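Local coordinates for increased recombination centers protein 6 (Saccharomyces cerevisiae, PDB 3UC9), which acts as a clathrin coat accessory factor related to small G proteins and is involved in gross chromosomal rearrangements and telomere healing, at residues Gln24-Ile30 against His196-Cys201; Asn131-Val135 against Ile192-Asp197. All blocks are in the same frame, centred on the assembly; numbering follows the deposited sequence.

Contact 1. Residues Gln24-Ile30 against His196-Cys201; sequences QYPQNKI and HDWLNC
H196 meets Q27 chiefly through a bridging water: the water lies in the plane of the imidazole, 2.8 Å from H196 NE2, is within bonding distance of Q27 O and Q27 OE1, and accepts from L199 N. Its partners come from both loops. W198 follows, its indole reaching along the first segment; N28 CA lies at the edge of the ring, near its plane, beside CZ3, and CH2 touches I30 CD1 at 3.9 Å, the two side chains crossing at about a right angle. At L199 the backbones join directly, Q27 N giving L199 O a hydrogen bond of 2.9 Å, nearly straight at the hydrogen (164°). The leucine CD2 lies across the amide end of Q24, 3.7 Å from Q24 CD. Q27, with CG anti to its backbone N (chi1 -167°) and its chain extended, carries its amide alongside the leucine, OE1 3.8 Å from L199 CB, and its NE2 bonds N101 O. N200 lies beside Q24, and its carbonyl O receives a CA-H...O contact from P26 CA (3.4 Å). Finally C201 SG packs on N28 CB. W198 to C201 form a type II beta turn, which lies against the lead-in to central strand 29-35 of a Rossmann-like fold.

Contact 2. Residues Asn131-Val135 against Ile192-Asp197; sequences NTFVV and IIDTHD
Packing of a C-terminal helix on the parallel strands of a Rossmann-like, small-G-protein-related sheet brings F133 and V135 of strand 133-138 against I192, I193 and H196. I192 straddles both strand residues: its CG2 lies over one face of the F133 ring, 4.1 Å from CG, while its CD1 meets V135 CG2 at 4.0 Å. I193 CG1 approaches F133 CZ to 3.7 Å. Beyond the helical turns, H196 makes a T-shaped pair with F133, the phenyl edge directed at the imidazole face, with planes at 79° and F133 CD2 3.7 Å from H196 ND1. The phenyl ring is brought between the helix residues and H196 by a CG that stands between the backbone N and carbonyl carbon (chi1 73°). At the imidazole edge, in the ring plane, N131 O lies 3.2 Å from H196 CE1. The N131 carboxamide closes the outer end by holding the D197 backbone: ND2 donates directly to D197 O at 2.8 Å, the acceptor lying close to the amide plane, and OD1 accepts a hydrogen bond from a water that in turn accepts from D197 N. The F133 side chain also touches I107 of strand 103-110, and I192 extends to V162, just before strand 163-167.

The two contacts share H196 and D197, so the tail that leaves helix 185-195 is held first by strand 133-138 and its lead-in, then by the lead-in to strand 29-35. Contact 2 is the more interior, its centre about 8 Å from the centre of the chain, against about 14 Å for the centre of contact 1, and its middle is aliphatic and aromatic. Contact 1 relies more on backbone groups, amides and water, with W198 and I30 forming its buried apolar end. A probable hydrogen bond from N131 ND2 to Q27 OE1 joins their polar parts, and I30 CD1 packing on F133 CZ continues the apolar layer between them over the same sheet.

Contact 1. Residues Gln24-Ile30 against His196-Cys201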
ATOM      1  N   GLN A  24      -1.593 -20.096   8.703  1.00 24.67           N
ATOM      2  CA  GLN A  24      -1.646 -18.671   8.389  1.00 23.74           C
ATOM      3  C   GLN A  24      -0.844 -17.938   9.456  1.00 21.89           C
ATOM      4  O   GLN A  24      -1.241 -17.903  10.623  1.00 20.38           O
ATOM      5  CB  GLN A  24      -3.082 -18.135   8.345  1.00 22.95           C
ATOM      6  CG  GLN A  24      -3.180 -16.605   8.178  1.00 23.56           C
ATOM      7  CD  GLN A  24      -2.554 -16.115   6.875  1.00 25.25           C
ATOM      8  OE1 GLN A  24      -2.960 -16.532   5.786  1.00 26.08           O
ATOM      9  NE2 GLN A  24      -1.552 -15.251   6.984  1.00 20.97           N
ATOM     10  N   TYR A  25       0.281 -17.360   9.041  1.00 21.54           N
ATOM     11  CA  TYR A  25       1.172 -16.641   9.946  1.00 22.08           C
ATOM     12  C   TYR A  25       0.512 -15.310  10.280  1.00 20.68           C
ATOM     13  O   TYR A  25      -0.352 -14.832   9.523  1.00 19.49           O
ATOM     14  CB  TYR A  25       2.533 -16.371   9.282  1.00 22.95           C
ATOM     15  CG  TYR A  25       3.484 -17.547   9.144  1.00 22.74           C
ATOM     16  CD1 TYR A  25       4.779 -17.466   9.642  1.00 28.10           C
ATOM     17  CD2 TYR A  25       3.113 -18.721   8.482  1.00 24.45           C
ATOM     18  CE1 TYR A  25       5.674 -18.522   9.513  1.00 28.45           C
ATOM     19  CE2 TYR A  25       4.009 -19.791   8.349  1.00 27.95           C
ATOM     20  CZ  TYR A  25       5.288 -19.677   8.863  1.00 27.62           C
ATOM     21  OH  TYR A  25       6.184 -20.707   8.732  1.00 32.18           O
ATOM     22  N   PRO A  26       0.911 -14.693  11.403  1.00 19.30           N
ATOM     23  CA  PRO A  26       0.406 -13.352  11.679  1.00 18.59           C
ATOM     24  C   PRO A  26       0.668 -12.443  10.483  1.00 16.85           C
ATOM     25  O   PRO A  26       1.797 -12.360   9.999  1.00 17.38           O
ATOM     26  CB  PRO A  26       1.209 -12.914  12.905  1.00 19.63           C
ATOM     27  CG  PRO A  26       1.610 -14.209  13.561  1.00 20.63           C
ATOM     28  CD  PRO A  26       1.856 -15.155  12.435  1.00 21.14           C
ATOM     29  N   GLN A  27      -0.386 -11.805   9.990  1.00 16.45           N
ATOM     30  CA  GLN A  27      -0.300 -11.035   8.756  1.00 15.32           C
ATOM     31  C   GLN A  27      -0.147  -9.556   9.111  1.00 15.06           C
ATOM     32  O   GLN A  27      -1.100  -8.773   9.029  1.00 15.06           O
ATOM     33  CB  GLN A  27      -1.540 -11.278   7.896  1.00 15.48           C
ATOM     34  CG  GLN A  27      -1.388 -10.776   6.472  1.00 13.21           C
ATOM     35  CD  GLN A  27      -2.625 -11.013   5.648  1.00 16.59           C
ATOM     36  OE1 GLN A  27      -3.658 -10.377   5.869  1.00 16.54           O
ATOM     37  NE2 GLN A  27      -2.536 -11.934   4.697  1.00 16.51           N
ATOM     38  N   ASN A  28       1.067  -9.178   9.513  1.00 15.65           N
ATOM     39  CA  ASN A  28       1.317  -7.856  10.070  1.00 15.82           C
ATOM     40  C   ASN A  28       2.459  -7.098   9.404  1.00 15.23           C
ATOM     41  O   ASN A  28       3.080  -6.228  10.033  1.00 16.09           O
ATOM     42  CB  ASN A  28       1.557  -7.937  11.583  1.00 18.50           C
ATOM     43  CG  ASN A  28       2.882  -8.562  11.939  1.00 20.67           C
ATOM     44  OD1 ASN A  28       3.415  -9.399  11.199  1.00 19.77           O
ATOM     45  ND2 ASN A  28       3.427  -8.163  13.094  1.00 26.64           N
ATOM     46  N   LYS A  29       2.709  -7.391   8.132  1.00 14.15           N
ATOM     47  CA  LYS A  29       3.726  -6.669   7.390  1.00 13.78           C
ATOM     48  C   LYS A  29       3.051  -5.649   6.470  1.00 14.50           C
ATOM     49  O   LYS A  29       2.012  -5.921   5.852  1.00 12.53           O
ATOM     50  CB  LYS A  29       4.615  -7.614   6.584  1.00 15.00           C
ATOM     51  CG  LYS A  29       5.042  -8.900   7.277  1.00 17.44           C
ATOM     52  CD  LYS A  29       5.645  -8.691   8.654  1.00 18.21           C
ATOM     53  CE  LYS A  29       6.015 -10.010   9.320  1.00 20.16           C
ATOM     54  NZ  LYS A  29       6.228  -9.888  10.799  1.00 20.69           N
ATOM     55  N   ILE A  30       3.634  -4.460   6.404  1.00 14.42           N
ATOM     56  CA  ILE A  30       3.246  -3.476   5.404  1.00 13.24           C
ATOM     57  C   ILE A  30       4.478  -3.156   4.564  1.00 14.19           C
ATOM     58  O   ILE A  30       5.511  -2.742   5.091  1.00 13.74           O
ATOM     59  CB  ILE A  30       2.662  -2.201   6.028  1.00 14.90           C
ATOM     60  CG1 ILE A  30       1.316  -2.511   6.691  1.00 14.69           C
ATOM     61  CG2 ILE A  30       2.469  -1.110   4.941  1.00 13.40           C
ATOM     62  CD1 ILE A  30       0.653  -1.293   7.326  1.00 15.83           C
ATOM     63  N   HIS A 196      -8.730  -1.986   8.147  1.00 15.88           N
ATOM     64  CA  HIS A 196      -8.185  -3.294   7.759  1.00 15.89           C
ATOM     65  C   HIS A 196      -8.435  -4.369   8.821  1.00 16.41           C
ATOM     66  O   HIS A 196      -8.336  -4.102  10.017  1.00 17.33           O
ATOM     67  CB  HIS A 196      -6.671  -3.180   7.488  1.00 14.58           C
ATOM     68  CG  HIS A 196      -6.025  -4.463   7.065  1.00 13.06           C
ATOM     69  ND1 HIS A 196      -6.221  -5.025   5.819  1.00 11.65           N
ATOM     70  CD2 HIS A 196      -5.197  -5.301   7.732  1.00 12.87           C
ATOM     71  CE1 HIS A 196      -5.526  -6.150   5.739  1.00 10.80           C
ATOM     72  NE2 HIS A 196      -4.879  -6.327   6.881  1.00 11.86           N
ATOM     73  N   ASP A 197      -8.756  -5.578   8.378  1.00 17.03           N
ATOM     74  CA  ASP A 197      -8.816  -6.736   9.282  1.00 18.34           C
ATOM     75  C   ASP A 197      -7.437  -7.327   9.437  1.00 17.42           C
ATOM     76  O   ASP A 197      -6.932  -7.974   8.529  1.00 18.74           O
ATOM     77  CB  ASP A 197      -9.757  -7.814   8.756  1.00 18.97           C
ATOM     78  CG  ASP A 197     -11.217  -7.518   9.045  1.00 25.15           C
ATOM     79  OD1 ASP A 197     -11.504  -6.633   9.890  1.00 25.95           O
ATOM     80  OD2 ASP A 197     -12.072  -8.201   8.430  1.00 23.95           O
ATOM     81  N   TRP A 198      -6.837  -7.147  10.608  1.00 17.79           N
ATOM     82  CA  TRP A 198      -5.487  -7.625  10.858  1.00 18.39           C
ATOM     83  C   TRP A 198      -5.503  -9.116  11.194  1.00 19.62           C
ATOM     84  O   TRP A 198      -5.746  -9.515  12.332  1.00 20.13           O
ATOM     85  CB  TRP A 198      -4.855  -6.820  11.988  1.00 18.20           C
ATOM     86  CG  TRP A 198      -4.611  -5.385  11.610  1.00 17.33           C
ATOM     87  CD1 TRP A 198      -5.490  -4.352  11.704  1.00 17.33           C
ATOM     88  CD2 TRP A 198      -3.400  -4.837  11.089  1.00 16.25           C
ATOM     89  NE1 TRP A 198      -4.904  -3.188  11.275  1.00 16.67           N
ATOM     90  CE2 TRP A 198      -3.622  -3.457  10.884  1.00 16.04           C
ATOM     91  CE3 TRP A 198      -2.147  -5.378  10.772  1.00 14.78           C
ATOM     92  CZ2 TRP A 198      -2.632  -2.606  10.387  1.00 17.64           C
ATOM     93  CZ3 TRP A 198      -1.166  -4.543  10.277  1.00 17.75           C
ATOM     94  CH2 TRP A 198      -1.421  -3.162  10.078  1.00 20.50           C
ATOM     95  N   LEU A 199      -5.241  -9.929  10.184  1.00 18.96           N
ATOM     96  CA  LEU A 199      -5.422 -11.367  10.264  1.00 18.69           C
ATOM     97  C   LEU A 199      -4.382 -12.045  11.163  1.00 20.33           C
ATOM     98  O   LEU A 199      -3.160 -11.939  10.930  1.00 18.19           O
ATOM     99  CB  LEU A 199      -5.365 -11.954   8.854  1.00 18.07           C
ATOM    100  CG  LEU A 199      -5.511 -13.462   8.660  1.00 22.38           C
ATOM    101  CD1 LEU A 199      -6.866 -14.005   9.143  1.00 23.78           C
ATOM    102  CD2 LEU A 199      -5.315 -13.747   7.196  1.00 19.95           C
ATOM    103  N   ASN A 200      -4.888 -12.754  12.175  1.00 20.55           N
ATOM    104  CA  ASN A 200      -4.065 -13.446  13.157  1.00 23.60           C
ATOM    105  C   ASN A 200      -3.030 -12.538  13.851  1.00 23.67           C
ATOM    106  O   ASN A 200      -1.920 -12.976  14.181  1.00 24.58           O
ATOM    107  CB  ASN A 200      -3.417 -14.680  12.522  1.00 23.86           C
ATOM    108  CG  ASN A 200      -4.443 -15.691  12.038  1.00 28.23           C
ATOM    109  OD1 ASN A 200      -4.273 -16.315  10.998  1.00 37.96           O
ATOM    110  ND2 ASN A 200      -5.523 -15.846  12.789  1.00 33.19           N
ATOM    111  N   CYS A 201      -3.420 -11.278  14.068  1.00 22.26           N
ATOM    112  CA  CYS A 201      -2.653 -10.332  14.867  1.00 22.44           C
ATOM    113  C   CYS A 201      -3.379 -10.055  16.166  1.00 24.92           C
ATOM    114  O   CYS A 201      -4.615  -9.988  16.194  1.00 25.09           O
ATOM    115  CB  CYS A 201      -2.476  -9.008  14.132  1.00 23.49           C
ATOM    116  SG  CYS A 201      -1.708  -9.143  12.520  1.00 22.93           S
TER
HETATM  117  O   HOH W   1      -3.614  -8.599   7.893  1.00 10.03           O

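Contact 2. Residues Asn131-Val135 against Ile192-Asp197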
ATOM      1  N   ASN A 131      -6.636 -11.036   1.579  1.00 13.18           N
ATOM      2  CA  ASN A 131      -6.909  -9.967   2.572  1.00 12.31           C
ATOM      3  C   ASN A 131      -6.003  -8.716   2.473  1.00 12.63           C
ATOM      4  O   ASN A 131      -6.315  -7.653   3.052  1.00 13.76           O
ATOM      5  CB  ASN A 131      -6.794 -10.549   3.991  1.00 13.64           C
ATOM      6  CG  ASN A 131      -7.271  -9.582   5.080  1.00 14.73           C
ATOM      7  OD1 ASN A 131      -8.406  -9.089   5.034  1.00 14.46           O
ATOM      8  ND2 ASN A 131      -6.413  -9.335   6.091  1.00 10.84           N
ATOM      9  N   THR A 132      -4.892  -8.841   1.759  1.00 13.58           N
ATOM     10  CA  THR A 132      -3.903  -7.772   1.643  1.00 13.08           C
ATOM     11  C   THR A 132      -4.492  -6.523   0.992  1.00 13.23           C
ATOM     12  O   THR A 132      -5.011  -6.584  -0.121  1.00 13.55           O
ATOM     13  CB  THR A 132      -2.670  -8.250   0.830  1.00 14.27           C
ATOM     14  OG1 THR A 132      -2.123  -9.444   1.419  1.00 12.90           O
ATOM     15  CG2 THR A 132      -1.590  -7.200   0.792  1.00 13.13           C
ATOM     16  N   PHE A 133      -4.419  -5.379   1.665  1.00 12.57           N
ATOM     17  CA  PHE A 133      -4.801  -4.138   0.990  1.00 12.68           C
ATOM     18  C   PHE A 133      -3.700  -3.693   0.007  1.00 13.07           C
ATOM     19  O   PHE A 133      -2.505  -3.954   0.220  1.00 11.63           O
ATOM     20  CB  PHE A 133      -5.209  -3.029   1.981  1.00 13.15           C
ATOM     21  CG  PHE A 133      -4.073  -2.398   2.766  1.00 14.32           C
ATOM     22  CD1 PHE A 133      -3.222  -1.470   2.179  1.00 15.29           C
ATOM     23  CD2 PHE A 133      -3.917  -2.665   4.118  1.00 16.00           C
ATOM     24  CE1 PHE A 133      -2.212  -0.853   2.920  1.00 14.42           C
ATOM     25  CE2 PHE A 133      -2.904  -2.055   4.863  1.00 15.17           C
ATOM     26  CZ  PHE A 133      -2.052  -1.154   4.259  1.00 16.30           C
ATOM     27  N   VAL A 134      -4.105  -3.049  -1.085  1.00 13.36           N
ATOM     28  CA  VAL A 134      -3.155  -2.541  -2.080  1.00 12.61           C
ATOM     29  C   VAL A 134      -3.507  -1.107  -2.419  1.00 14.50           C
ATOM     30  O   VAL A 134      -4.588  -0.841  -2.954  1.00 14.93           O
ATOM     31  CB  VAL A 134      -3.166  -3.364  -3.371  1.00 13.30           C
ATOM     32  CG1 VAL A 134      -2.143  -2.790  -4.341  1.00 16.43           C
ATOM     33  CG2 VAL A 134      -2.857  -4.840  -3.069  1.00 16.19           C
ATOM     34  N   VAL A 135      -2.602  -0.198  -2.085  1.00 13.26           N
ATOM     35  CA  VAL A 135      -2.789   1.225  -2.363  1.00 14.13           C
ATOM     36  C   VAL A 135      -1.726   1.664  -3.340  1.00 14.88           C
ATOM     37  O   VAL A 135      -0.535   1.473  -3.100  1.00 14.68           O
ATOM     38  CB  VAL A 135      -2.691   2.071  -1.097  1.00 14.52           C
ATOM     39  CG1 VAL A 135      -2.818   3.577  -1.440  1.00 14.87           C
ATOM     40  CG2 VAL A 135      -3.758   1.637  -0.072  1.00 16.17           C
ATOM     41  N   ILE A 192      -7.933   3.399   5.343  1.00 15.86           N
ATOM     42  CA  ILE A 192      -7.799   2.055   4.798  1.00 14.98           C
ATOM     43  C   ILE A 192      -7.052   1.172   5.791  1.00 15.07           C
ATOM     44  O   ILE A 192      -7.451   0.042   6.052  1.00 15.56           O
ATOM     45  CB  ILE A 192      -7.120   2.077   3.425  1.00 14.61           C
ATOM     46  CG1 ILE A 192      -8.064   2.685   2.379  1.00 18.31           C
ATOM     47  CG2 ILE A 192      -6.706   0.673   3.011  1.00 19.07           C
ATOM     48  CD1 ILE A 192      -7.421   2.870   0.996  1.00 17.73           C
ATOM     49  N   ILE A 193      -6.005   1.706   6.401  1.00 14.36           N
ATOM     50  CA  ILE A 193      -5.239   0.933   7.378  1.00 15.08           C
ATOM     51  C   ILE A 193      -6.065   0.724   8.652  1.00 15.82           C
ATOM     52  O   ILE A 193      -6.106  -0.376   9.193  1.00 14.65           O
ATOM     53  CB  ILE A 193      -3.881   1.596   7.672  1.00 14.55           C
ATOM     54  CG1 ILE A 193      -3.064   1.658   6.376  1.00 12.10           C
ATOM     55  CG2 ILE A 193      -3.097   0.800   8.748  1.00 12.94           C
ATOM     56  CD1 ILE A 193      -1.759   2.428   6.466  1.00 15.01           C
ATOM     57  N   ASP A 194      -6.731   1.781   9.117  1.00 16.40           N
ATOM     58  CA  ASP A 194      -7.588   1.704  10.295  1.00 17.96           C
ATOM     59  C   ASP A 194      -8.677   0.642  10.176  1.00 18.12           C
ATOM     60  O   ASP A 194      -8.980  -0.036  11.152  1.00 19.13           O
ATOM     61  CB  ASP A 194      -8.295   3.043  10.547  1.00 17.76           C
ATOM     62  CG  ASP A 194      -7.406   4.084  11.184  1.00 20.82           C
ATOM     63  OD1 ASP A 194      -6.314   3.755  11.692  1.00 20.88           O
ATOM     64  OD2 ASP A 194      -7.839   5.258  11.193  1.00 22.51           O
ATOM     65  N   THR A 195      -9.277   0.515   8.992  1.00 17.30           N
ATOM     66  CA  THR A 195     -10.435  -0.364   8.811  1.00 18.07           C
ATOM     67  C   THR A 195     -10.031  -1.768   8.339  1.00 17.33           C
ATOM     68  O   THR A 195     -10.891  -2.633   8.167  1.00 18.16           O
ATOM     69  CB  THR A 195     -11.483   0.266   7.855  1.00 19.15           C
ATOM     70  OG1 THR A 195     -10.905   0.505   6.566  1.00 20.40           O
ATOM     71  CG2 THR A 195     -12.009   1.592   8.434  1.00 17.94           C
ATOM     72  N   HIS A 196      -8.730  -1.986   8.147  1.00 15.88           N
ATOM     73  CA  HIS A 196      -8.185  -3.294   7.759  1.00 15.89           C
ATOM     74  C   HIS A 196      -8.435  -4.369   8.821  1.00 16.41           C
ATOM     75  O   HIS A 196      -8.336  -4.102  10.017  1.00 17.33           O
ATOM     76  CB  HIS A 196      -6.671  -3.180   7.488  1.00 14.58           C
ATOM     77  CG  HIS A 196      -6.025  -4.463   7.065  1.00 13.06           C
ATOM     78  ND1 HIS A 196      -6.221  -5.025   5.819  1.00 11.65           N
ATOM     79  CD2 HIS A 196      -5.197  -5.301   7.732  1.00 12.87           C
ATOM     80  CE1 HIS A 196      -5.526  -6.150   5.739  1.00 10.80           C
ATOM     81  NE2 HIS A 196      -4.879  -6.327   6.881  1.00 11.86           N
ATOM     82  N   ASP A 197      -8.756  -5.578   8.378  1.00 17.03           N
ATOM     83  CA  ASP A 197      -8.816  -6.736   9.282  1.00 18.34           C
ATOM     84  C   ASP A 197      -7.437  -7.327   9.437  1.00 17.42           C
ATOM     85  O   ASP A 197      -6.932  -7.974   8.529  1.00 18.74           O
ATOM     86  CB  ASP A 197      -9.757  -7.814   8.756  1.00 18.97           C
ATOM     87  CG  ASP A 197     -11.217  -7.518   9.045  1.00 25.15           C
ATOM     88  OD1 ASP A 197     -11.504  -6.633   9.890  1.00 25.95           O
ATOM     89  OD2 ASP A 197     -12.072  -8.201   8.430  1.00 23.95           O
TER
HETATM   90  O   HOH W   2      -9.210  -6.423   5.676  1.00 11.48           O